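Local coordinates for TIGR00266 family protein (Pseudomonas aeruginosa, PDB 1YOX) that is of unknown function but belongs to the AIM24 mitochondrial-biogenesis family of the cupin clan and assembles from three largely beta-sheet chains, at residues Y39-I44 and G86-A91; F92-P97 and F158-G163; A138-G143 and P226-A231; A184-I189 and S217-L222; Y191-A196 and L210-K215. All blocks are in the same frame, centred on the assembly; numbering follows the deposited sequence.

Contact 1: residues Y39-I44 and G86-A91; sequences YMTGDI and GKQHVA
Thr41 and Gln88 make the polar part of this contact around one hydroxyl. Thr41 OG1 accepts the amide hydrogen of His89 N at 2.8 Å, nearly straight (173°), and donates to Gln88 OE1 at 2.6 Å. With chi1 at 57°, OG1 lies between its own backbone N and carbonyl carbon and faces the opposing strand. Gln88 is bent at chi2 (-70°), which carries its amide to the type I turn Thr41-Ile44; there OE1 also receives a weak bond from Asp43 N. A water links Asp43 OD1, 2.7 Å from it, to Gln88 NE2 and Gly86 N.

The backbones run antiparallel, Met40 and Val90 forming a non-hydrogen-bonded pair, and Ala91 N bonds Tyr39 O at 2.9 Å.

Apolar packing divides between the sheet faces. On one, Ala91 CB sits over the Tyr39 ring, 3.6 Å from its centroid, while Glu21 holds the phenol OH. On the other, Val90 CG1 meets Met40 CB at 3.8 Å and Val90 CG2 meets Ile44 CG1 at 3.5 Å, beside Phe80.

Side-chain oxygens thus supply much of the bonding at the turn, and probably help to hold its shape where Arg176 of the second subunit bonds Thr41 O and Ile44 O.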
# COMPACT_ATOMS: atom_id res chain seq x y z
N TYR C 39 7.18 -17.39 -0.33
CA TYR C 39 8.32 -18.28 -0.26
C TYR C 39 8.02 -19.57 0.48
O TYR C 39 7.11 -19.64 1.30
CB TYR C 39 9.58 -17.59 0.32
CG TYR C 39 9.47 -17.21 1.79
CD1 TYR C 39 9.19 -15.90 2.16
CD2 TYR C 39 9.64 -18.16 2.81
CE1 TYR C 39 9.07 -15.53 3.47
CE2 TYR C 39 9.51 -17.78 4.17
CZ TYR C 39 9.23 -16.46 4.48
OH TYR C 39 9.09 -16.01 5.78
N MSE C 40 8.83 -20.58 0.20
CA MSE C 40 8.73 -21.85 0.87
C MSE C 40 10.10 -22.51 0.96
O MSE C 40 10.90 -22.43 0.02
CB MSE C 40 7.68 -22.78 0.22
CG MSE C 40 7.82 -22.97 -1.26
SE MSE C 40 6.29 -23.88 -2.13
CE MSE C 40 6.98 -23.50 -3.98
N THR C 41 10.34 -23.13 2.11
CA THR C 41 11.53 -23.93 2.35
C THR C 41 11.49 -25.28 1.62
O THR C 41 10.51 -25.61 0.94
CB THR C 41 11.80 -24.13 3.89
OG1 THR C 41 10.65 -24.72 4.50
CG2 THR C 41 12.10 -22.82 4.59
N GLY C 42 12.56 -26.05 1.78
CA GLY C 42 12.96 -27.06 0.80
C GLY C 42 12.07 -28.26 0.63
O GLY C 42 11.88 -28.74 -0.49
N ASP C 43 11.52 -28.76 1.73
CA ASP C 43 10.71 -29.98 1.65
C ASP C 43 9.21 -29.69 1.70
O ASP C 43 8.43 -30.58 2.00
CB ASP C 43 11.09 -30.98 2.77
CG ASP C 43 12.61 -31.09 2.98
OD1 ASP C 43 13.03 -31.39 4.12
OD2 ASP C 43 13.39 -30.87 2.01
N ILE C 44 8.83 -28.43 1.44
CA ILE C 44 7.41 -28.08 1.15
C ILE C 44 6.99 -28.51 -0.25
O ILE C 44 7.62 -28.14 -1.22
CB ILE C 44 7.10 -26.57 1.35
CG1 ILE C 44 6.93 -26.26 2.83
CG2 ILE C 44 5.78 -26.15 0.63
CD1 ILE C 44 8.09 -25.56 3.37
N GLY C 86 11.77 -32.48 9.54
CA GLY C 86 11.76 -31.42 10.52
C GLY C 86 10.84 -30.29 10.11
O GLY C 86 10.14 -30.37 9.09
N LYS C 87 10.84 -29.22 10.91
CA LYS C 87 10.04 -28.02 10.67
C LYS C 87 10.31 -27.37 9.32
O LYS C 87 11.48 -27.11 8.97
CB LYS C 87 10.32 -26.97 11.75
CG LYS C 87 9.48 -27.08 12.98
CD LYS C 87 9.94 -26.06 14.03
CE LYS C 87 9.35 -26.40 15.41
NZ LYS C 87 9.77 -25.43 16.46
N GLN C 88 9.24 -27.05 8.59
CA GLN C 88 9.35 -26.30 7.36
C GLN C 88 8.44 -25.07 7.38
O GLN C 88 7.55 -24.93 8.24
CB GLN C 88 9.02 -27.17 6.15
CG GLN C 88 9.89 -28.41 5.96
CD GLN C 88 11.31 -28.09 5.54
OE1 GLN C 88 11.54 -27.18 4.76
NE2 GLN C 88 12.27 -28.84 6.08
N HIS C 89 8.65 -24.17 6.43
CA HIS C 89 7.95 -22.90 6.44
C HIS C 89 7.46 -22.52 5.05
O HIS C 89 8.12 -22.83 4.03
CB HIS C 89 8.86 -21.81 7.00
CG HIS C 89 9.41 -22.12 8.36
ND1 HIS C 89 8.82 -21.66 9.52
CD2 HIS C 89 10.50 -22.82 8.74
CE1 HIS C 89 9.52 -22.08 10.56
NE2 HIS C 89 10.55 -22.79 10.11
N VAL C 90 6.30 -21.85 5.02
CA VAL C 90 5.74 -21.22 3.82
C VAL C 90 5.09 -19.91 4.25
O VAL C 90 4.31 -19.90 5.18
CB VAL C 90 4.58 -22.04 3.19
CG1 VAL C 90 4.35 -21.63 1.75
CG2 VAL C 90 4.79 -23.52 3.30
N ALA C 91 5.37 -18.81 3.53
CA ALA C 91 4.75 -17.52 3.82
C ALA C 91 3.71 -17.08 2.75
O ALA C 91 3.84 -17.41 1.56
CB ALA C 91 5.83 -16.44 4.03
O HOH W 1 12.55 -31.63 6.73

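Contact 2: residues F92-P97 and F158-G163; sequences FAAPYP and FVHAGG
His160 reaches from its strand to the loop residues Ala94 and Tyr96. With CG anti to the backbone N (chi1 169°), the side chain stands out toward residues 92-97. CB begins the contact, 3.9 Å from Ala94 CB. From CG onward the imidazole lies flat beneath that same methyl, ND1 included: Ala94 CB is centred over one ring face in a CH-pi contact, 3.3 Å from the centroid and only 9° off the normal. CD2 then turns to the tyrosine, approaching Tyr96 CE1 to 3.4 Å. The two rings form an offset edge-to-face pair, the histidine edge directed at the tyrosine face with planes at 87°. At the tip, CE1 and NE2 of His160 lie 3.2 and 3.0 Å from Tyr96 O.

Gly163 N donates to Pro97 O at 2.9 Å, and Gly162 CA adds a CA-H...O contact to the same oxygen at 3.2 Å.

Strand 156-162 runs between strands 119-123 and 98-104 of a six-stranded antiparallel sheet, the loop over it joining strands 88-92 and 98-104. Tyr96 bonds Asp117 O through its hydroxyl and packs its ring on Phe227 of helix 227-237, while Pro97 touches Pro97 of the second subunit.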
# COMPACT_ATOMS: atom_id res chain seq x y z
N PHE C 92 2.69 -16.34 3.21
CA PHE C 92 1.57 -15.88 2.38
C PHE C 92 1.31 -14.42 2.65
O PHE C 92 1.48 -13.99 3.79
CB PHE C 92 0.29 -16.69 2.67
CG PHE C 92 0.46 -18.16 2.47
CD1 PHE C 92 0.62 -19.01 3.58
CD2 PHE C 92 0.49 -18.71 1.19
CE1 PHE C 92 0.79 -20.35 3.42
CE2 PHE C 92 0.67 -20.06 1.00
CZ PHE C 92 0.81 -20.90 2.11
N ALA C 93 0.93 -13.68 1.61
CA ALA C 93 0.47 -12.27 1.70
C ALA C 93 -0.58 -11.98 0.62
O ALA C 93 -0.55 -12.55 -0.49
CB ALA C 93 1.61 -11.31 1.57
N ALA C 94 -1.53 -11.10 0.95
CA ALA C 94 -2.54 -10.65 -0.03
C ALA C 94 -1.89 -9.72 -1.08
O ALA C 94 -0.82 -9.16 -0.83
CB ALA C 94 -3.68 -9.96 0.69
N PRO C 95 -2.53 -9.56 -2.26
CA PRO C 95 -1.94 -8.71 -3.30
C PRO C 95 -2.30 -7.23 -3.22
O PRO C 95 -2.28 -6.54 -4.24
CB PRO C 95 -2.46 -9.34 -4.59
CG PRO C 95 -3.77 -10.05 -4.20
CD PRO C 95 -3.81 -10.19 -2.70
N TYR C 96 -2.59 -6.74 -2.02
CA TYR C 96 -2.82 -5.31 -1.79
C TYR C 96 -2.45 -5.02 -0.33
O TYR C 96 -2.46 -5.94 0.49
CB TYR C 96 -4.27 -4.89 -2.13
CG TYR C 96 -5.34 -5.77 -1.53
CD1 TYR C 96 -5.95 -5.43 -0.33
CD2 TYR C 96 -5.73 -6.95 -2.16
CE1 TYR C 96 -6.93 -6.26 0.24
CE2 TYR C 96 -6.69 -7.77 -1.61
CZ TYR C 96 -7.27 -7.43 -0.41
OH TYR C 96 -8.22 -8.27 0.10
N PRO C 97 -2.09 -3.75 -0.01
CA PRO C 97 -1.49 -3.39 1.26
C PRO C 97 -2.46 -3.50 2.44
O PRO C 97 -3.63 -3.10 2.31
CB PRO C 97 -1.12 -1.92 1.09
CG PRO C 97 -1.28 -1.62 -0.31
CD PRO C 97 -2.23 -2.58 -0.88
N PHE C 158 -6.59 -17.29 8.50
CA PHE C 158 -5.91 -16.00 8.43
C PHE C 158 -6.61 -15.20 7.34
O PHE C 158 -6.81 -15.68 6.21
CB PHE C 158 -4.42 -16.17 8.11
CG PHE C 158 -3.70 -17.08 9.07
CD1 PHE C 158 -3.78 -18.47 8.93
CD2 PHE C 158 -2.97 -16.55 10.14
CE1 PHE C 158 -3.15 -19.32 9.84
CE2 PHE C 158 -2.31 -17.40 11.06
CZ PHE C 158 -2.40 -18.78 10.89
N VAL C 159 -7.01 -13.99 7.71
CA VAL C 159 -7.74 -13.15 6.80
C VAL C 159 -6.95 -11.84 6.70
O VAL C 159 -6.21 -11.50 7.61
CB VAL C 159 -9.27 -12.93 7.22
CG1 VAL C 159 -10.06 -14.25 7.22
CG2 VAL C 159 -9.39 -12.25 8.56
N HIS C 160 -7.13 -11.12 5.59
CA HIS C 160 -6.38 -9.90 5.37
C HIS C 160 -7.31 -8.67 5.26
O HIS C 160 -8.32 -8.72 4.56
CB HIS C 160 -5.55 -10.10 4.09
CG HIS C 160 -4.91 -8.85 3.58
ND1 HIS C 160 -3.60 -8.53 3.84
CD2 HIS C 160 -5.39 -7.85 2.80
CE1 HIS C 160 -3.29 -7.39 3.23
NE2 HIS C 160 -4.36 -6.96 2.60
N ALA C 161 -6.94 -7.57 5.92
CA ALA C 161 -7.67 -6.29 5.81
C ALA C 161 -6.86 -5.21 5.10
O ALA C 161 -5.79 -4.83 5.58
CB ALA C 161 -8.11 -5.80 7.20
N GLY C 162 -7.36 -4.73 3.96
CA GLY C 162 -6.69 -3.64 3.21
C GLY C 162 -6.68 -2.33 3.99
O GLY C 162 -7.72 -1.92 4.55
N GLY C 163 -5.54 -1.65 4.02
CA GLY C 163 -5.42 -0.44 4.82
C GLY C 163 -5.39 -0.85 6.28
O GLY C 163 -4.61 -1.70 6.66

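Contact 3: residues A138-G143 and P226-A231; sequences AGFFGG and PFSRLA
Phe140 lays one face of its ring over the backbone of Ser228, with Ser228 CA 3.5 Å from the ring centroid and 8° off the normal. This is a CH-pi contact made by a main-chain carbon in the first turn of a helix. The phenyl group gets there because CG is anti to the backbone N (chi1 178°), which stretches the side chain away from its own loop. The modelled approach of the Ser228 side chain to this ring is shorter than carbons allow, so its precise placement is doubtful.

Two further helix residues meet the far end of the ring. Phe140 CZ touches Phe227 CD2 at 3.6 Å, the two aromatic planes standing nearly perpendicular at 85°. Ala231 CB, one turn further along, lies 3.9 Å from Phe140 CE1 and also rests on a face of Phe227.

Phe141 approaches from another direction, the end of its ring lying near the Ser228 side chain, and takes Phe140 CD2 over its own face. The tight turn behind both phenylalanines is held by Gly142 N bonding Gly139 O at 2.8 Å.

No hydrogen bond spans the segments; the join depends on apolar packing. Arg229, whose CB leads away from the loop, forms a salt bridge with Asp178 and a hydrogen bond with Met37 O of the third subunit, while Phe140 also packs on Ala237 of the second subunit. In the fold, the loop between strands 127-134 and 146-152 thus packs an aromatic face on the first turn of the C-terminal helix 227-237, which begins just after the N-cap residue Pro226.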
# COMPACT_ATOMS: atom_id res chain seq x y z
N ALA C 138 -21.95 -2.17 -12.88
CA ALA C 138 -20.90 -2.14 -13.92
C ALA C 138 -19.54 -1.63 -13.44
O ALA C 138 -18.63 -1.40 -14.25
CB ALA C 138 -21.37 -1.35 -15.13
N GLY C 139 -19.39 -1.45 -12.11
CA GLY C 139 -18.09 -1.13 -11.51
C GLY C 139 -17.29 -2.38 -11.17
O GLY C 139 -17.43 -3.42 -11.82
N PHE C 140 -16.46 -2.29 -10.13
CA PHE C 140 -15.58 -3.39 -9.72
C PHE C 140 -16.35 -4.66 -9.45
O PHE C 140 -15.92 -5.75 -9.85
CB PHE C 140 -14.75 -3.02 -8.47
CG PHE C 140 -13.86 -4.15 -7.99
CD1 PHE C 140 -12.58 -4.32 -8.53
CD2 PHE C 140 -14.30 -5.05 -7.03
CE1 PHE C 140 -11.76 -5.36 -8.11
CE2 PHE C 140 -13.50 -6.09 -6.60
CZ PHE C 140 -12.21 -6.24 -7.15
N PHE C 141 -17.48 -4.54 -8.75
CA PHE C 141 -18.27 -5.73 -8.46
C PHE C 141 -19.12 -6.22 -9.65
O PHE C 141 -19.75 -7.27 -9.59
CB PHE C 141 -19.05 -5.60 -7.13
CG PHE C 141 -18.15 -5.67 -5.92
CD1 PHE C 141 -18.13 -4.64 -4.99
CD2 PHE C 141 -17.31 -6.76 -5.73
CE1 PHE C 141 -17.30 -4.70 -3.89
CE2 PHE C 141 -16.47 -6.85 -4.64
CZ PHE C 141 -16.45 -5.82 -3.71
N GLY C 142 -19.08 -5.48 -10.75
CA GLY C 142 -19.55 -5.99 -12.04
C GLY C 142 -18.66 -7.07 -12.63
O GLY C 142 -19.08 -7.85 -13.50
N GLY C 143 -17.41 -7.15 -12.18
CA GLY C 143 -16.47 -8.11 -12.75
C GLY C 143 -16.74 -9.52 -12.26
O GLY C 143 -17.72 -10.18 -12.64
N PRO C 226 -10.23 -1.39 0.82
CA PRO C 226 -10.52 -2.65 0.21
C PRO C 226 -9.96 -2.65 -1.21
O PRO C 226 -9.84 -1.58 -1.83
CB PRO C 226 -12.06 -2.72 0.21
CG PRO C 226 -12.55 -1.33 0.34
CD PRO C 226 -11.44 -0.54 0.98
N PHE C 227 -9.57 -3.83 -1.67
CA PHE C 227 -8.97 -3.99 -2.97
C PHE C 227 -9.87 -3.42 -4.08
O PHE C 227 -9.39 -2.92 -5.11
CB PHE C 227 -8.71 -5.48 -3.20
CG PHE C 227 -8.27 -5.82 -4.59
CD1 PHE C 227 -7.03 -5.42 -5.06
CD2 PHE C 227 -9.09 -6.56 -5.42
CE1 PHE C 227 -6.62 -5.75 -6.32
CE2 PHE C 227 -8.68 -6.89 -6.69
CZ PHE C 227 -7.46 -6.47 -7.15
N SER C 228 -11.17 -3.53 -3.85
CA SER C 228 -12.18 -3.16 -4.84
C SER C 228 -12.16 -1.66 -5.02
O SER C 228 -12.35 -1.16 -6.13
CB SER C 228 -13.57 -3.61 -4.38
OG SER C 228 -13.78 -3.29 -3.02
N ARG C 229 -11.94 -0.95 -3.93
CA ARG C 229 -11.79 0.47 -4.02
C ARG C 229 -10.43 0.84 -4.61
O ARG C 229 -10.34 1.74 -5.47
CB ARG C 229 -12.01 1.14 -2.67
CG ARG C 229 -11.74 2.62 -2.70
CD ARG C 229 -11.86 3.24 -1.34
NE ARG C 229 -13.20 3.05 -0.77
CZ ARG C 229 -13.66 3.65 0.33
NH1 ARG C 229 -12.89 4.50 0.99
NH2 ARG C 229 -14.89 3.39 0.76
N LEU C 230 -9.38 0.14 -4.17
CA LEU C 230 -8.04 0.39 -4.70
C LEU C 230 -8.06 0.12 -6.21
O LEU C 230 -7.77 1.02 -6.99
CB LEU C 230 -6.98 -0.50 -4.02
CG LEU C 230 -5.49 -0.14 -3.86
CD1 LEU C 230 -4.57 -1.38 -3.82
CD2 LEU C 230 -4.97 0.86 -4.83
N ALA C 231 -8.42 -1.10 -6.61
CA ALA C 231 -8.37 -1.47 -8.04
C ALA C 231 -9.30 -0.60 -8.86
O ALA C 231 -8.90 -0.11 -9.92
CB ALA C 231 -8.70 -2.90 -8.23

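Contact 4: residues A184-I189 and S217-L222; sequences AFTDGI and SGTVWL
Ala184 and Trp221 pair closely across two antiparallel strands, and with Ser217 they bury the most surface here. Trp221 N donates to Ala184 O at 2.7 Å, and Ala184 N returns a bond to Trp221 O. On the face that carries both side chains, the five-membered ring of the indole comes edge-on alongside Ala184; its chi1 of -34° lies off a staggered value. Ala184 CB meets CD1 of Trp221 at 3.6 Å, and Ala184 O lies at the edge of the indole, near its plane, 2.9 Å from the same CD1. Thr219 CG2 covers one face of the indole. Trp221 NE1 is buried with no polar partner in the model, so packing, with Leu112 and Leu165 close by, probably sets the ring's position.

The strands concerned, 182-185 and 219-223, are neighbours in a six-stranded antiparallel sheet, and the chain between them folds out as a further antiparallel pair. Next along, Thr186 bonds Thr219 twice: its OG1 accepts from Thr219 N at 3.0 Å, and its N bonds Thr219 O. The same OG1 donates to Asp187 O at 3.2 Å. Thr219 turns its own hydroxyl to Gln169.

Ser217 closes the far end. Its N bonds Gly188 O, though the modelled 2.5 Å is too short to trust in detail, and chi1 of 79° swings OG to 2.9 Å from Asp187 O. Ile189 CD1 comes to 3.2 Å from Gly218 N. The Asp187 carboxylate forms a salt bridge with Arg111.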
# COMPACT_ATOMS: atom_id res chain seq x y z
N ALA C 184 -14.77 -9.62 7.25
CA ALA C 184 -15.25 -10.85 7.89
C ALA C 184 -16.33 -10.54 8.94
O ALA C 184 -16.39 -9.41 9.46
CB ALA C 184 -14.07 -11.59 8.56
N PHE C 185 -17.16 -11.54 9.24
CA PHE C 185 -18.12 -11.47 10.35
C PHE C 185 -18.55 -12.86 10.86
O PHE C 185 -18.55 -13.85 10.11
CB PHE C 185 -19.36 -10.63 10.00
CG PHE C 185 -20.15 -11.14 8.82
CD1 PHE C 185 -21.22 -12.01 8.99
CD2 PHE C 185 -19.82 -10.74 7.53
CE1 PHE C 185 -21.95 -12.48 7.91
CE2 PHE C 185 -20.54 -11.22 6.44
CZ PHE C 185 -21.62 -12.09 6.64
N THR C 186 -18.91 -12.89 12.14
CA THR C 186 -19.32 -14.10 12.85
C THR C 186 -20.79 -14.35 12.57
O THR C 186 -21.44 -13.55 11.88
CB THR C 186 -19.16 -13.88 14.37
OG1 THR C 186 -19.91 -12.72 14.76
CG2 THR C 186 -17.70 -13.64 14.73
N ASP C 187 -21.32 -15.44 13.11
CA ASP C 187 -22.77 -15.71 13.09
C ASP C 187 -23.51 -14.68 13.94
O ASP C 187 -22.88 -13.99 14.75
CB ASP C 187 -23.06 -17.11 13.64
CG ASP C 187 -22.95 -18.20 12.58
OD1 ASP C 187 -23.68 -18.15 11.57
OD2 ASP C 187 -22.13 -19.13 12.79
N GLY C 188 -24.82 -14.58 13.76
CA GLY C 188 -25.65 -13.66 14.55
C GLY C 188 -25.74 -12.25 13.96
O GLY C 188 -26.33 -11.33 14.57
N ILE C 189 -25.15 -12.11 12.78
CA ILE C 189 -25.13 -10.86 12.04
C ILE C 189 -25.82 -11.10 10.72
O ILE C 189 -25.46 -12.03 9.97
CB ILE C 189 -23.69 -10.40 11.77
CG1 ILE C 189 -22.97 -10.11 13.09
CG2 ILE C 189 -23.67 -9.20 10.82
CD1 ILE C 189 -23.58 -8.99 13.88
N SER C 217 -25.82 -9.56 16.24
CA SER C 217 -24.95 -9.94 17.35
C SER C 217 -23.50 -9.46 17.34
O SER C 217 -23.15 -8.41 17.91
CB SER C 217 -24.90 -11.47 17.44
OG SER C 217 -24.03 -12.00 16.45
N GLY C 218 -22.66 -10.27 16.68
CA GLY C 218 -21.28 -10.47 17.08
C GLY C 218 -20.21 -9.50 16.68
O GLY C 218 -20.26 -8.33 17.03
N THR C 219 -19.21 -10.04 16.00
CA THR C 219 -18.02 -9.29 15.62
C THR C 219 -18.04 -9.04 14.13
O THR C 219 -18.40 -9.90 13.34
CB THR C 219 -16.74 -10.05 16.00
OG1 THR C 219 -16.92 -10.61 17.31
CG2 THR C 219 -15.53 -9.13 16.04
N VAL C 220 -17.69 -7.82 13.76
CA VAL C 220 -17.46 -7.48 12.38
C VAL C 220 -16.02 -7.07 12.22
O VAL C 220 -15.45 -6.34 13.06
CB VAL C 220 -18.32 -6.28 11.89
CG1 VAL C 220 -18.18 -6.14 10.39
CG2 VAL C 220 -19.78 -6.46 12.26
N TRP C 221 -15.44 -7.50 11.09
CA TRP C 221 -14.11 -7.05 10.68
C TRP C 221 -14.20 -6.23 9.39
O TRP C 221 -14.67 -6.70 8.36
CB TRP C 221 -13.17 -8.25 10.55
CG TRP C 221 -13.48 -9.33 11.58
CD1 TRP C 221 -14.67 -10.03 11.74
CD2 TRP C 221 -12.61 -9.82 12.57
NE1 TRP C 221 -14.57 -10.92 12.78
CE2 TRP C 221 -13.32 -10.82 13.31
CE3 TRP C 221 -11.30 -9.51 12.93
CZ2 TRP C 221 -12.75 -11.50 14.37
CZ3 TRP C 221 -10.72 -10.21 13.99
CH2 TRP C 221 -11.45 -11.19 14.69
N LEU C 222 -13.76 -4.97 9.47
CA LEU C 222 -13.85 -4.05 8.36
C LEU C 222 -12.46 -3.56 7.93
O LEU C 222 -11.53 -3.61 8.70
CB LEU C 222 -14.73 -2.85 8.74
CG LEU C 222 -16.17 -3.13 9.18
CD1 LEU C 222 -16.81 -1.88 9.75
CD2 LEU C 222 -16.99 -3.71 8.04

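Contact 5: residues Y191-A196 and L210-K215; sequences YDVQLA and LLTTLK
Val193 and Thr212 face each other at the middle of an antiparallel beta pair, part of a three-stranded sheet in which strand 210-216 lies between 189-195 and 173-178. Their side chains pass at a slant, Val193 CG2 3.4 Å from Thr212 OG1, and that hydroxyl is hydrogen-bonded to Thr179. On the same face Tyr191 CB rests on Leu214 CD2 at 3.5 Å; chi1 of 62° tips the phenol ring away from its partner strand, toward Phe185. At the other end Leu195 and Leu210 also slant past one another, CD2 of the first 4.2 Å from CD1 of the second.

Backbone bonds tie the two hydrogen-bonded pairs, Asp192 with Thr213 and Gln194 with Leu211. Just beyond them Ala196 CB packs on Leu211 CG at 3.8 Å, and Leu211 touches Met37 of the third subunit.

The reverse face carries Asp192, Thr213 and Gln194 beside Leu211. Lys215, bent at chi3 and chi4, slants toward Asp192 and brings NZ to 3.7 Å from Asp192 OD2, a long salt bridge. A water donates to that carboxylate oxygen and accepts weakly from NZ. The other oxygen, Asp192 OD1, receives Gln194 NE2 at 3.1 Å, with the acceptor tilted 26° out of the glutamine amide plane.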
# COMPACT_ATOMS: atom_id res chain seq x y z
N TYR C 191 -26.96 -9.53 6.95
CA TYR C 191 -26.37 -8.64 5.96
C TYR C 191 -27.25 -8.63 4.71
O TYR C 191 -27.83 -9.64 4.33
CB TYR C 191 -24.94 -9.10 5.58
CG TYR C 191 -24.89 -10.49 4.97
CD1 TYR C 191 -24.82 -10.66 3.58
CD2 TYR C 191 -24.97 -11.63 5.77
CE1 TYR C 191 -24.81 -11.94 3.01
CE2 TYR C 191 -24.95 -12.91 5.21
CZ TYR C 191 -24.88 -13.06 3.84
OH TYR C 191 -24.87 -14.34 3.28
N ASP C 192 -27.33 -7.47 4.07
CA ASP C 192 -27.78 -7.44 2.69
C ASP C 192 -27.29 -6.18 2.00
O ASP C 192 -27.07 -5.15 2.65
CB ASP C 192 -29.29 -7.64 2.55
CG ASP C 192 -30.08 -6.40 2.89
OD1 ASP C 192 -30.71 -5.84 1.96
OD2 ASP C 192 -30.06 -6.00 4.08
N VAL C 193 -27.13 -6.31 0.69
CA VAL C 193 -26.49 -5.33 -0.15
C VAL C 193 -27.55 -4.59 -0.94
O VAL C 193 -28.41 -5.21 -1.57
CB VAL C 193 -25.51 -6.02 -1.13
CG1 VAL C 193 -24.83 -4.99 -2.04
CG2 VAL C 193 -24.47 -6.85 -0.38
N GLN C 194 -27.50 -3.27 -0.90
CA GLN C 194 -28.38 -2.44 -1.69
C GLN C 194 -27.58 -1.44 -2.51
O GLN C 194 -26.52 -0.99 -2.09
CB GLN C 194 -29.37 -1.69 -0.78
CG GLN C 194 -30.43 -2.59 -0.13
CD GLN C 194 -31.14 -3.49 -1.13
OE1 GLN C 194 -31.78 -3.01 -2.07
NE2 GLN C 194 -31.05 -4.80 -0.93
N LEU C 195 -28.10 -1.09 -3.67
CA LEU C 195 -27.63 0.11 -4.35
C LEU C 195 -28.32 1.26 -3.65
O LEU C 195 -29.55 1.32 -3.66
CB LEU C 195 -28.03 0.10 -5.82
CG LEU C 195 -27.19 0.73 -6.93
CD1 LEU C 195 -28.17 1.33 -7.91
CD2 LEU C 195 -26.16 1.75 -6.49
N ALA C 196 -27.54 2.14 -3.03
CA ALA C 196 -28.06 3.30 -2.29
C ALA C 196 -28.64 4.37 -3.21
O ALA C 196 -29.43 4.06 -4.10
CB ALA C 196 -26.97 3.89 -1.40
N LEU C 210 -22.78 1.26 -3.32
CA LEU C 210 -23.18 -0.06 -2.87
C LEU C 210 -23.05 -0.18 -1.36
O LEU C 210 -21.95 -0.12 -0.82
CB LEU C 210 -22.34 -1.14 -3.56
CG LEU C 210 -22.70 -1.51 -5.02
CD1 LEU C 210 -24.20 -1.72 -5.25
CD2 LEU C 210 -22.12 -0.52 -6.02
N LEU C 211 -24.19 -0.34 -0.70
CA LEU C 211 -24.21 -0.40 0.76
C LEU C 211 -24.53 -1.78 1.29
O LEU C 211 -25.32 -2.49 0.71
CB LEU C 211 -25.23 0.57 1.33
CG LEU C 211 -24.91 2.07 1.23
CD1 LEU C 211 -25.76 2.86 2.26
CD2 LEU C 211 -23.41 2.34 1.41
N THR C 212 -23.88 -2.14 2.40
CA THR C 212 -24.17 -3.39 3.09
C THR C 212 -24.65 -3.05 4.51
O THR C 212 -23.94 -2.37 5.26
CB THR C 212 -22.96 -4.37 3.09
OG1 THR C 212 -22.72 -4.83 1.75
CG2 THR C 212 -23.20 -5.59 4.00
N THR C 213 -25.88 -3.47 4.82
CA THR C 213 -26.44 -3.25 6.13
C THR C 213 -26.28 -4.50 6.97
O THR C 213 -26.74 -5.58 6.59
CB THR C 213 -27.91 -2.88 6.07
OG1 THR C 213 -28.06 -1.73 5.23
CG2 THR C 213 -28.46 -2.54 7.46
N LEU C 214 -25.61 -4.32 8.10
CA LEU C 214 -25.39 -5.36 9.09
C LEU C 214 -26.28 -5.15 10.31
O LEU C 214 -26.39 -4.04 10.82
CB LEU C 214 -23.92 -5.36 9.53
CG LEU C 214 -22.88 -5.74 8.47
CD1 LEU C 214 -21.50 -5.81 9.07
CD2 LEU C 214 -23.22 -7.06 7.84
N LYS C 215 -26.90 -6.22 10.80
CA LYS C 215 -27.75 -6.08 11.99
C LYS C 215 -27.73 -7.33 12.86
O LYS C 215 -27.93 -8.44 12.36
CB LYS C 215 -29.19 -5.70 11.58
CG LYS C 215 -29.94 -6.78 10.80
CD LYS C 215 -31.17 -6.22 10.03
CE LYS C 215 -30.77 -5.46 8.72
NZ LYS C 215 -29.83 -6.22 7.80
O HOH W 2 -31.21 -3.84 5.82

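From the N terminus, contact 1 closes the first loop, joining strand 37-40 and its turn to strand 88-92. Contact 2 opens at the very next residue and brings the loop before strand 98-104 onto strand 156-162. Before it closes, contact 3 has opened at 138-143, so the two cross; Tyr96 meets Phe227 and Leu230 where they touch. Contact 3 closes only on the C-terminal helix. Inside its span lies contact 4, and inside contact 4 lies contact 5. Contacts 4 and 5 pack two C-terminal sheets together, while contacts 2 and 3 meet between the sheet of strand 156-162 and the helix. The centre of contact 1 is 41 Å from that of contact 5.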